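Local structure of extracellular solute-binding protein family 1 (Alicyclobacillus acidocaldarius subsp. acidocaldarius, 4OVJ) at residues Q162-D165 with I166-V170; E183-Q186 with T187-Y190; S212-V215 with S216-N219; Y220-N223 with L224-E227. The protein probably captures an extracellular solute, as other family 1 solute-binding proteins do, and hands it to an ABC importer in the cell membrane. All coordinates share one frame; numbering follows the deposited sequence. Where two conformers were deposited one is given.

Contact 1. Residues Q162-D165 with I166-V170; sequences QWAD and ILEKV
Leu167 lies over one face of the Trp163 indole, one helical turn further along helix 160-174. Its CG stands 4.0 Å from the centroid of the five-membered ring and only 13° off the ring normal, a CH-pi contact over the face. The two methyls spread from there: CD1 comes to 3.7 Å from Trp163 NE1, and CD2 to 3.7 Å from Trp163 CZ2 at the rim of the benzene ring. With CG anti to the backbone N (chi1 -175°), the indole of Trp163 is swung along the helix to meet this leucine. Ile166 CG2 adds a looser touch, 4.2 Å from Trp163 CZ3. This side is buried, with Phe148, Tyr153 and Tyr220 packed around the indole and Glu179 OE1 accepting a hydrogen bond from NE1. The other side of the helix faces solvent and is slack: the like-charged Asp165 OD1 and Glu168 OE2 are 4.9 Å apart and not in contact. Replacing Trp163 by alanine would probably leave Leu167 without the aromatic face it packs on and Glu179 without its indole partner. The backbone bonds run through both sides, the one from Leu167 N to Trp163 O being nearly straight at 167°. The helix is thus held inward by indole packing and the bond to Glu179, whereas the acidic Asp165 and Glu168 outside probably add no attraction to each other.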
loop_
_atom_site.group_PDB
_atom_site.type_symbol
_atom_site.label_atom_id
_atom_site.label_comp_id
_atom_site.label_asym_id
_atom_site.label_seq_id
_atom_site.Cartn_x
_atom_site.Cartn_y
_atom_site.Cartn_z
ATOM N N GLN A 162 -11.193 17.494 -14.125
ATOM C CA GLN A 162 -12.445 16.835 -14.451
ATOM C C GLN A 162 -13.150 16.333 -13.184
ATOM O O GLN A 162 -14.357 16.451 -13.047
ATOM C CB GLN A 162 -12.217 15.679 -15.413
ATOM C CG GLN A 162 -11.785 16.109 -16.814
ATOM C CD GLN A 162 -11.257 14.962 -17.675
ATOM O OE1 GLN A 162 -10.857 13.903 -17.182
ATOM N NE2 GLN A 162 -11.228 15.189 -18.976
ATOM N N TRP A 163 -12.370 15.778 -12.269
ATOM C CA TRP A 163 -12.872 15.314 -11.001
ATOM C C TRP A 163 -13.503 16.448 -10.185
ATOM O O TRP A 163 -14.595 16.291 -9.659
ATOM C CB TRP A 163 -11.741 14.629 -10.231
ATOM C CG TRP A 163 -12.156 13.990 -8.953
ATOM C CD1 TRP A 163 -11.634 14.238 -7.720
ATOM C CD2 TRP A 163 -13.154 12.973 -8.770
ATOM N NE1 TRP A 163 -12.235 13.432 -6.780
ATOM C CE2 TRP A 163 -13.164 12.642 -7.399
ATOM C CE3 TRP A 163 -14.019 12.293 -9.633
ATOM C CZ2 TRP A 163 -14.016 11.683 -6.874
ATOM C CZ3 TRP A 163 -14.862 11.331 -9.105
ATOM C CH2 TRP A 163 -14.863 11.048 -7.735
ATOM N N ALA A 164 -12.821 17.585 -10.085
ATOM C CA ALA A 164 -13.372 18.740 -9.360
ATOM C C ALA A 164 -14.714 19.178 -9.934
ATOM O O ALA A 164 -15.646 19.489 -9.183
ATOM C CB ALA A 164 -12.382 19.894 -9.355
ATOM N N ASP A 165 -14.843 19.125 -11.259
ATOM C CA ASP A 165 -16.124 19.448 -11.913
ATOM C C ASP A 165 -17.211 18.436 -11.545
ATOM O O ASP A 165 -18.364 18.799 -11.260
ATOM C CB ASP A 165 -15.939 19.486 -13.426
ATOM C CG ASP A 165 -16.963 20.355 -14.113
ATOM O OD1 ASP A 165 -16.900 21.593 -13.943
ATOM O OD2 ASP A 165 -17.829 19.801 -14.823
ATOM N N ILE A 166 -16.844 17.163 -11.542
ATOM C CA ILE A 166 -17.772 16.102 -11.155
ATOM C C ILE A 166 -18.216 16.278 -9.698
ATOM O O ILE A 166 -19.403 16.189 -9.400
ATOM C CB ILE A 166 -17.167 14.701 -11.391
ATOM C CG1 ILE A 166 -17.059 14.423 -12.898
ATOM C CG2 ILE A 166 -18.002 13.646 -10.696
ATOM C CD1 ILE A 166 -16.028 13.382 -13.281
ATOM N N LEU A 167 -17.265 16.547 -8.809
ATOM C CA LEU A 167 -17.578 16.759 -7.402
ATOM C C LEU A 167 -18.558 17.918 -7.228
ATOM O O LEU A 167 -19.529 17.824 -6.456
ATOM C CB LEU A 167 -16.300 17.015 -6.596
ATOM C CG LEU A 167 -15.292 15.876 -6.472
ATOM C CD1 LEU A 167 -14.125 16.357 -5.620
ATOM C CD2 LEU A 167 -15.940 14.651 -5.851
ATOM N N GLU A 168 -18.321 19.009 -7.952
ATOM C CA GLU A 168 -19.242 20.149 -7.901
ATOM C C GLU A 168 -20.653 19.743 -8.315
ATOM O O GLU A 168 -21.623 20.134 -7.667
ATOM C CB GLU A 168 -18.722 21.313 -8.741
ATOM C CG GLU A 168 -17.502 21.991 -8.130
ATOM C CD GLU A 168 -16.877 23.052 -9.029
ATOM O OE1 GLU A 168 -17.541 24.062 -9.328
ATOM O OE2 GLU A 168 -15.701 22.882 -9.421
ATOM N N LYS A 169 -20.764 18.942 -9.373
ATOM C CA LYS A 169 -22.068 18.485 -9.862
ATOM C C LYS A 169 -22.772 17.563 -8.871
ATOM O O LYS A 169 -23.979 17.683 -8.650
ATOM C CB LYS A 169 -21.920 17.797 -11.218
ATOM C CG LYS A 169 -21.452 18.721 -12.331
ATOM C CD LYS A 169 -22.550 19.665 -12.806
ATOM C CE LYS A 169 -22.196 20.281 -14.152
ATOM N NZ LYS A 169 -23.290 21.128 -14.698
ATOM N N VAL A 170 -22.018 16.661 -8.253
ATOM C CA VAL A 170 -22.582 15.763 -7.241
ATOM C C VAL A 170 -23.105 16.576 -6.051
ATOM O O VAL A 170 -24.225 16.374 -5.591
ATOM C CB VAL A 170 -21.555 14.710 -6.783
ATOM C CG1 VAL A 170 -22.125 13.865 -5.657
ATOM C CG2 VAL A 170 -21.168 13.813 -7.952
#

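Contact 2. Residues E183-Q186 with T187-Y190; sequences ESWQ and TFGY. With SO4 (sulfate ion), chain B.
Ser184 and Thr187 both turn their hydroxyls to the position between backbone N and carbonyl carbon (chi1 69° and 65°), and there each oxygen meets the other's amide. Thr187 N gives a nearly straight bond of 3.1 Å to Ser184 OG, while Ser184 N reaches Thr187 OG1 at 3.2 Å by a more bent path of 136°. This reciprocal pair is a capping box, with Ser184 as N-cap of helix 185-194. Thr187 CG2 packs 3.5 Å from Ser184 OG. One residue on from each capping residue, Trp185 CZ3 and Phe188 CD2 touch loosely at 4.2 Å, the rings crossing at a slant. Thr187 OG1 is also bound to Tyr217 OH and Asp182 O. With a valine at Thr187, Ser184 N would probably lose this side-chain acceptor and Tyr217 a hydroxyl partner. Ser184 OG sits 2.9 Å from O4 of a sulfate, probably from the crystallisation liquor, which Tyr139 and Trp260 also bind. The serine oxygen therefore joins the cap to the anion, and the partial positive charge of the helix start probably favours an anion here.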
loop_
_atom_site.group_PDB
_atom_site.type_symbol
_atom_site.label_atom_id
_atom_site.label_comp_id
_atom_site.label_asym_id
_atom_site.label_seq_id
_atom_site.Cartn_x
_atom_site.Cartn_y
_atom_site.Cartn_z
ATOM N N GLU A 183 -6.520 15.217 2.084
ATOM C CA GLU A 183 -5.157 15.702 2.168
ATOM C C GLU A 183 -4.400 14.999 3.286
ATOM O O GLU A 183 -4.807 15.007 4.446
ATOM C CB GLU A 183 -5.119 17.198 2.397
ATOM C CG GLU A 183 -5.575 18.004 1.189
ATOM C CD GLU A 183 -5.757 19.469 1.532
ATOM O OE1 GLU A 183 -6.864 19.839 1.990
ATOM O OE2 GLU A 183 -4.794 20.248 1.345
ATOM N N SER A 184 -3.275 14.432 2.909
ATOM C CA SER A 184 -2.381 13.747 3.819
ATOM C C SER A 184 -1.031 13.715 3.148
ATOM O O SER A 184 -0.914 13.931 1.931
ATOM C CB SER A 184 -2.852 12.315 4.084
ATOM O OG SER A 184 -2.713 11.493 2.926
ATOM N N TRP A 185 -0.017 13.408 3.930
ATOM C CA TRP A 185 1.340 13.313 3.404
ATOM C C TRP A 185 1.415 12.308 2.261
ATOM O O TRP A 185 2.039 12.584 1.228
ATOM C CB TRP A 185 2.247 12.918 4.545
ATOM C CG TRP A 185 3.720 12.830 4.320
ATOM C CD1 TRP A 185 4.511 11.797 4.698
ATOM C CD2 TRP A 185 4.600 13.830 3.784
ATOM N NE1 TRP A 185 5.814 12.066 4.412
ATOM C CE2 TRP A 185 5.907 13.309 3.855
ATOM C CE3 TRP A 185 4.412 15.097 3.235
ATOM C CZ2 TRP A 185 7.031 14.013 3.386
ATOM C CZ3 TRP A 185 5.520 15.807 2.793
ATOM C CH2 TRP A 185 6.814 15.262 2.873
ATOM N N GLN A 186 0.756 11.160 2.405
ATOM C CA GLN A 186 0.853 10.165 1.351
ATOM C C GLN A 186 -0.011 10.498 0.124
ATOM O O GLN A 186 0.387 10.183 -1.002
ATOM C CB GLN A 186 0.610 8.751 1.893
ATOM C CG GLN A 186 1.661 8.287 2.916
ATOM C CD GLN A 186 3.088 8.277 2.381
ATOM O OE1 GLN A 186 3.320 8.109 1.185
ATOM N NE2 GLN A 186 4.057 8.459 3.272
ATOM N N THR A 187 -1.159 11.163 0.273
ATOM C CA THR A 187 -1.845 11.597 -0.959
ATOM C C THR A 187 -1.075 12.729 -1.637
ATOM O O THR A 187 -1.090 12.841 -2.860
ATOM C CB THR A 187 -3.317 12.005 -0.799
ATOM O OG1 THR A 187 -3.436 13.177 0.011
ATOM C CG2 THR A 187 -4.143 10.869 -0.235
ATOM N N PHE A 188 -0.409 13.573 -0.852
ATOM C CA PHE A 188 0.498 14.526 -1.451
ATOM C C PHE A 188 1.637 13.808 -2.210
ATOM O O PHE A 188 2.051 14.246 -3.283
ATOM C CB PHE A 188 1.075 15.527 -0.447
ATOM C CG PHE A 188 2.043 16.462 -1.089
ATOM C CD1 PHE A 188 1.630 17.291 -2.118
ATOM C CD2 PHE A 188 3.381 16.452 -0.739
ATOM C CE1 PHE A 188 2.526 18.094 -2.788
ATOM C CE2 PHE A 188 4.280 17.272 -1.394
ATOM C CZ PHE A 188 3.856 18.094 -2.420
ATOM N N GLY A 189 2.130 12.698 -1.663
ATOM C CA GLY A 189 3.136 11.898 -2.344
ATOM C C GLY A 189 2.724 11.499 -3.754
ATOM O O GLY A 189 3.517 11.555 -4.680
ATOM N N TYR A 190 1.464 11.115 -3.893
ATOM C CA TYR A 190 0.859 10.784 -5.179
ATOM C C TYR A 190 0.886 11.982 -6.137
ATOM O O TYR A 190 1.363 11.873 -7.261
ATOM C CB TYR A 190 -0.564 10.272 -4.939
ATOM C CG TYR A 190 -1.362 9.965 -6.175
ATOM C CD1 TYR A 190 -1.186 8.778 -6.872
ATOM C CD2 TYR A 190 -2.312 10.864 -6.640
ATOM C CE1 TYR A 190 -1.933 8.512 -8.011
ATOM C CE2 TYR A 190 -3.055 10.606 -7.772
ATOM C CZ TYR A 190 -2.868 9.426 -8.445
ATOM O OH TYR A 190 -3.600 9.173 -9.570
HETATM S S SO4 B . -3.196 8.085 4.058
HETATM O O1 SO4 B . -2.849 9.146 5.024
HETATM O O2 SO4 B . -2.056 7.156 3.850
HETATM O O3 SO4 B . -4.322 7.294 4.593
HETATM O O4 SO4 B . -3.600 8.723 2.788
#

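Contact 3. Residues S212-V215 with S216-N219; sequences STLV and SYLN
The Tyr217 ring meets Leu214 CD1 at a slant, CD2 of the tyrosine lying 4.2 Å from that methyl; around it the rings of Phe188, Trp191 and Trp221 pack edge-to-face. Leu214 serves a second neighbour with the same methyl, CD1 standing 4.0 Å from Leu218 CG. The two leucines meet from different torsions: Leu214 carries CG anti to its amide nitrogen (chi1 177°), Leu218 carries it anti to the carbonyl carbon (chi1 -65°), and the branches cross one turn apart. Phe384 and Met387 of helix 377-392 lie against this apolar side.

On the polar side Ser216 folds its hydroxyl back over the preceding turn and donates to Thr213 O at 3.0 Å. That donor stands above the carbonyl plane, 39° out of it, and Tyr217 N comes to the same oxygen from the same face at 3.3 Å, so two donors grip one carbonyl. Trp191 NE1 is bonded to Ser216 OG in turn. Further along, Val215 and Asn219 lie side by side, Val215 CG1 coming to 3.4 Å from Asn219 ND2, near Pro398 and Ala402 of helix 398-414.

The whole is an amphipathic alpha-helix, with i to i+4 backbone bonds, an inward face of leucine and tyrosine, and a serine hydroxyl returned to a carbonyl of its own helix.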
loop_
_atom_site.group_PDB
_atom_site.type_symbol
_atom_site.label_atom_id
_atom_site.label_comp_id
_atom_site.label_asym_id
_atom_site.label_seq_id
_atom_site.Cartn_x
_atom_site.Cartn_y
_atom_site.Cartn_z
ATOM N N SER A 212 6.083 25.072 -5.269
ATOM C CA SER A 212 5.034 25.192 -6.265
ATOM C C SER A 212 4.137 23.955 -6.310
ATOM O O SER A 212 2.914 24.049 -6.368
ATOM C CB SER A 212 5.681 25.394 -7.626
ATOM O OG SER A 212 4.717 25.781 -8.561
ATOM N N THR A 213 4.765 22.790 -6.285
ATOM C CA THR A 213 4.041 21.518 -6.324
ATOM C C THR A 213 3.123 21.349 -5.111
ATOM O O THR A 213 1.973 20.918 -5.236
ATOM C CB THR A 213 5.046 20.379 -6.368
ATOM O OG1 THR A 213 5.853 20.541 -7.540
ATOM C CG2 THR A 213 4.346 19.019 -6.371
ATOM N N LEU A 214 3.624 21.711 -3.938
ATOM C CA LEU A 214 2.815 21.617 -2.728
ATOM C C LEU A 214 1.708 22.669 -2.716
ATOM O O LEU A 214 0.580 22.371 -2.370
ATOM C CB LEU A 214 3.673 21.727 -1.477
ATOM C CG LEU A 214 2.961 21.715 -0.124
ATOM C CD1 LEU A 214 2.038 20.517 -0.013
ATOM C CD2 LEU A 214 4.022 21.699 0.969
ATOM N N VAL A 215 2.024 23.895 -3.119
ATOM C CA VAL A 215 1.007 24.946 -3.148
ATOM C C VAL A 215 -0.123 24.614 -4.129
ATOM O O VAL A 215 -1.290 24.872 -3.833
ATOM C CB VAL A 215 1.620 26.331 -3.449
ATOM C CG1 VAL A 215 0.528 27.373 -3.659
ATOM C CG2 VAL A 215 2.505 26.752 -2.291
ATOM N N SER A 216 0.202 24.022 -5.274
ATOM C CA SER A 216 -0.853 23.679 -6.240
ATOM C C SER A 216 -1.787 22.601 -5.665
ATOM O O SER A 216 -3.007 22.644 -5.862
ATOM C CB SER A 216 -0.275 23.289 -7.604
ATOM O OG SER A 216 0.455 22.080 -7.539
ATOM N N TYR A 217 -1.216 21.659 -4.921
ATOM C CA TYR A 217 -2.015 20.633 -4.235
ATOM C C TYR A 217 -2.911 21.271 -3.189
ATOM O O TYR A 217 -4.124 21.026 -3.135
ATOM C CB TYR A 217 -1.061 19.646 -3.589
ATOM C CG TYR A 217 -1.617 18.629 -2.629
ATOM C CD1 TYR A 217 -2.088 17.409 -3.070
ATOM C CD2 TYR A 217 -1.570 18.848 -1.269
ATOM C CE1 TYR A 217 -2.539 16.443 -2.188
ATOM C CE2 TYR A 217 -2.014 17.898 -0.376
ATOM C CZ TYR A 217 -2.493 16.691 -0.845
ATOM O OH TYR A 217 -2.899 15.739 0.044
ATOM N N LEU A 218 -2.325 22.110 -2.355
ATOM C CA LEU A 218 -3.108 22.765 -1.310
ATOM C C LEU A 218 -4.232 23.629 -1.896
ATOM O O LEU A 218 -5.344 23.645 -1.369
ATOM C CB LEU A 218 -2.207 23.597 -0.412
ATOM C CG LEU A 218 -1.180 22.830 0.422
ATOM C CD1 LEU A 218 -0.263 23.844 1.077
ATOM C CD2 LEU A 218 -1.815 21.917 1.455
ATOM N N ASN A 219 -3.936 24.338 -2.984
ATOM C CA ASN A 219 -4.933 25.184 -3.647
ATOM C C ASN A 219 -6.058 24.400 -4.250
ATOM O O ASN A 219 -7.204 24.863 -4.244
ATOM C CB ASN A 219 -4.294 26.044 -4.726
ATOM C CG ASN A 219 -3.674 27.306 -4.165
ATOM O OD1 ASN A 219 -4.110 27.806 -3.132
ATOM N ND2 ASN A 219 -2.666 27.835 -4.851
#

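Contact 4. Residues Y220-N223 with L224-E227; sequences YWAN and LRKE
The last turns of helix 211-226 carry this contact, in which Leu224 meets two aromatic rings and Arg225 folds back over the preceding turn. Leu224 CD1 is the shared methyl: it lies 3.7 Å from Tyr220 CE2 and 3.8 Å from Trp221 CE3, meeting both rings at a slant. The rings also meet one another, Tyr220 CD2 standing 3.8 Å above the indole plane toward its rim, while Trp221 CE2 lies at the tyrosine edge, in its plane. Tyr220 OH is bound to Trp160 O, and Ala164 and Leu167 of helix 160-174 pack on Leu224.

Arg225 has its chain bent at chi3 (-61°), which lays the guanidinium flat on the helix. Over one face are Ala222 CA and Trp221 O; Arg225 NH2 comes to 3.5 Å from Ala222 CB. Asp181 and Glu183, outside these turns, both make salt bridges to its NH1, so the group is fixed by charge at one nitrogen and by backbone packing beneath, and its positive charge is probably well balanced.

On the outer side Asn223 and Lys226 run side by side, pointing the same way. Asn223 OD1 and Lys226 NZ are joined through a water, which donates to OD1 at 2.9 Å and accepts from NZ at 3.1 Å. Backbone bonds persist to the end, Glu227 N reaching Asn223 O at 3.2 Å, whereas that from Leu224 N to Tyr220 O is weak. This is the C-terminal end of an amphipathic helix, its leucine and aromatic face packed on helix 160-174 and its polar groups outside.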
loop_
_atom_site.group_PDB
_atom_site.type_symbol
_atom_site.label_atom_id
_atom_site.label_comp_id
_atom_site.label_asym_id
_atom_site.label_seq_id
_atom_site.Cartn_x
_atom_site.Cartn_y
_atom_site.Cartn_z
ATOM N N TYR A 220 -5.743 23.218 -4.776
ATOM C CA TYR A 220 -6.761 22.353 -5.350
ATOM C C TYR A 220 -7.825 22.047 -4.314
ATOM O O TYR A 220 -9.010 22.256 -4.554
ATOM C CB TYR A 220 -6.142 21.055 -5.861
ATOM C CG TYR A 220 -7.149 20.082 -6.424
ATOM C CD1 TYR A 220 -7.629 20.237 -7.712
ATOM C CD2 TYR A 220 -7.631 19.017 -5.661
ATOM C CE1 TYR A 220 -8.557 19.364 -8.234
ATOM C CE2 TYR A 220 -8.552 18.126 -6.186
ATOM C CZ TYR A 220 -9.011 18.306 -7.477
ATOM O OH TYR A 220 -9.924 17.435 -8.016
ATOM N N TRP A 221 -7.394 21.590 -3.145
ATOM C CA TRP A 221 -8.349 21.252 -2.084
ATOM C C TRP A 221 -8.995 22.493 -1.477
ATOM O O TRP A 221 -10.179 22.468 -1.147
ATOM C CB TRP A 221 -7.692 20.395 -1.004
ATOM C CG TRP A 221 -7.250 19.070 -1.552
ATOM C CD1 TRP A 221 -5.995 18.732 -1.963
ATOM C CD2 TRP A 221 -8.076 17.930 -1.804
ATOM N NE1 TRP A 221 -5.986 17.447 -2.448
ATOM C CE2 TRP A 221 -7.251 16.930 -2.349
ATOM C CE3 TRP A 221 -9.436 17.652 -1.605
ATOM C CZ2 TRP A 221 -7.735 15.674 -2.703
ATOM C CZ3 TRP A 221 -9.919 16.405 -1.962
ATOM C CH2 TRP A 221 -9.069 15.432 -2.494
ATOM N N ALA A 222 -8.229 23.582 -1.357
ATOM C CA ALA A 222 -8.792 24.828 -0.834
ATOM C C ALA A 222 -9.952 25.321 -1.700
ATOM O O ALA A 222 -10.961 25.786 -1.174
ATOM C CB ALA A 222 -7.728 25.895 -0.703
ATOM N N ASN A 223 -9.824 25.181 -3.022
ATOM C CA ASN A 223 -10.908 25.586 -3.916
ATOM C C ASN A 223 -12.155 24.723 -3.700
ATOM O O ASN A 223 -13.274 25.241 -3.671
ATOM C CB ASN A 223 -10.452 25.598 -5.362
ATOM C CG ASN A 223 -9.550 26.784 -5.685
ATOM O OD1 ASN A 223 -9.559 27.812 -5.003
ATOM N ND2 ASN A 223 -8.772 26.646 -6.729
ATOM N N LEU A 224 -11.965 23.428 -3.492
ATOM C CA LEU A 224 -13.099 22.545 -3.217
ATOM C C LEU A 224 -13.764 22.893 -1.878
ATOM O O LEU A 224 -14.984 22.855 -1.764
ATOM C CB LEU A 224 -12.667 21.081 -3.231
ATOM C CG LEU A 224 -12.178 20.526 -4.567
ATOM C CD1 LEU A 224 -11.608 19.137 -4.380
ATOM C CD2 LEU A 224 -13.316 20.524 -5.572
ATOM N N ARG A 225 -12.967 23.246 -0.877
ATOM C CA ARG A 225 -13.526 23.673 0.415
ATOM C C ARG A 225 -14.360 24.947 0.263
ATOM O O ARG A 225 -15.463 25.035 0.798
ATOM C CB ARG A 225 -12.427 23.933 1.442
ATOM C CG ARG A 225 -11.864 22.684 2.068
ATOM C CD ARG A 225 -11.085 22.988 3.330
ATOM N NE ARG A 225 -9.954 23.863 3.089
ATOM C CZ ARG A 225 -8.773 23.486 2.604
ATOM N NH1 ARG A 225 -8.533 22.230 2.261
ATOM N NH2 ARG A 225 -7.820 24.392 2.448
ATOM N N LYS A 226 -13.803 25.925 -0.451
ATOM C CA LYS A 226 -14.455 27.222 -0.704
ATOM C C LYS A 226 -15.852 27.048 -1.303
ATOM O O LYS A 226 -16.786 27.782 -0.950
ATOM C CB LYS A 226 -13.578 28.072 -1.641
ATOM C CG LYS A 226 -14.192 29.388 -2.098
ATOM C CD LYS A 226 -13.158 30.312 -2.738
ATOM C CE LYS A 226 -12.705 29.805 -4.102
ATOM N NZ LYS A 226 -11.859 30.780 -4.856
ATOM N N GLU A 227 -15.980 26.080 -2.203
ATOM C CA GLU A 227 -17.237 25.787 -2.888
ATOM C C GLU A 227 -18.162 24.861 -2.083
ATOM O O GLU A 227 -19.271 24.569 -2.531
ATOM C CB GLU A 227 -16.961 25.127 -4.245
ATOM C CG GLU A 227 -15.882 25.789 -5.100
ATOM C CD GLU A 227 -16.405 26.592 -6.271
ATOM O OE1 GLU A 227 -17.622 26.890 -6.324
ATOM O OE2 GLU A 227 -15.577 26.939 -7.147
HETATM O O HOH W 1 -9.152 30.384 -6.264
#

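In the fold
Contact 2 is the most buried, its centre about 13 Å from the centre of the chain; the centres of contacts 1, 3 and 4 lie 24 to 27 Å from it, and these pair a buried face with a surface one. Contacts 3 and 4 follow each other on helix 211-226, which thereby bridges the other two. At 212-219, Tyr217 OH reaches the cap of contact 2, probably by hydrogen bonds to Thr187 OG1 and Ser184 N. At 220-227, Arg225 pairs with Glu183, while Tyr220 packs on Trp163 and Ala164, and Leu224 on Ala164 and Leu167. Polar bonds and charge thus tie contact 2 to this helix, and mainly apolar packing ties contact 1.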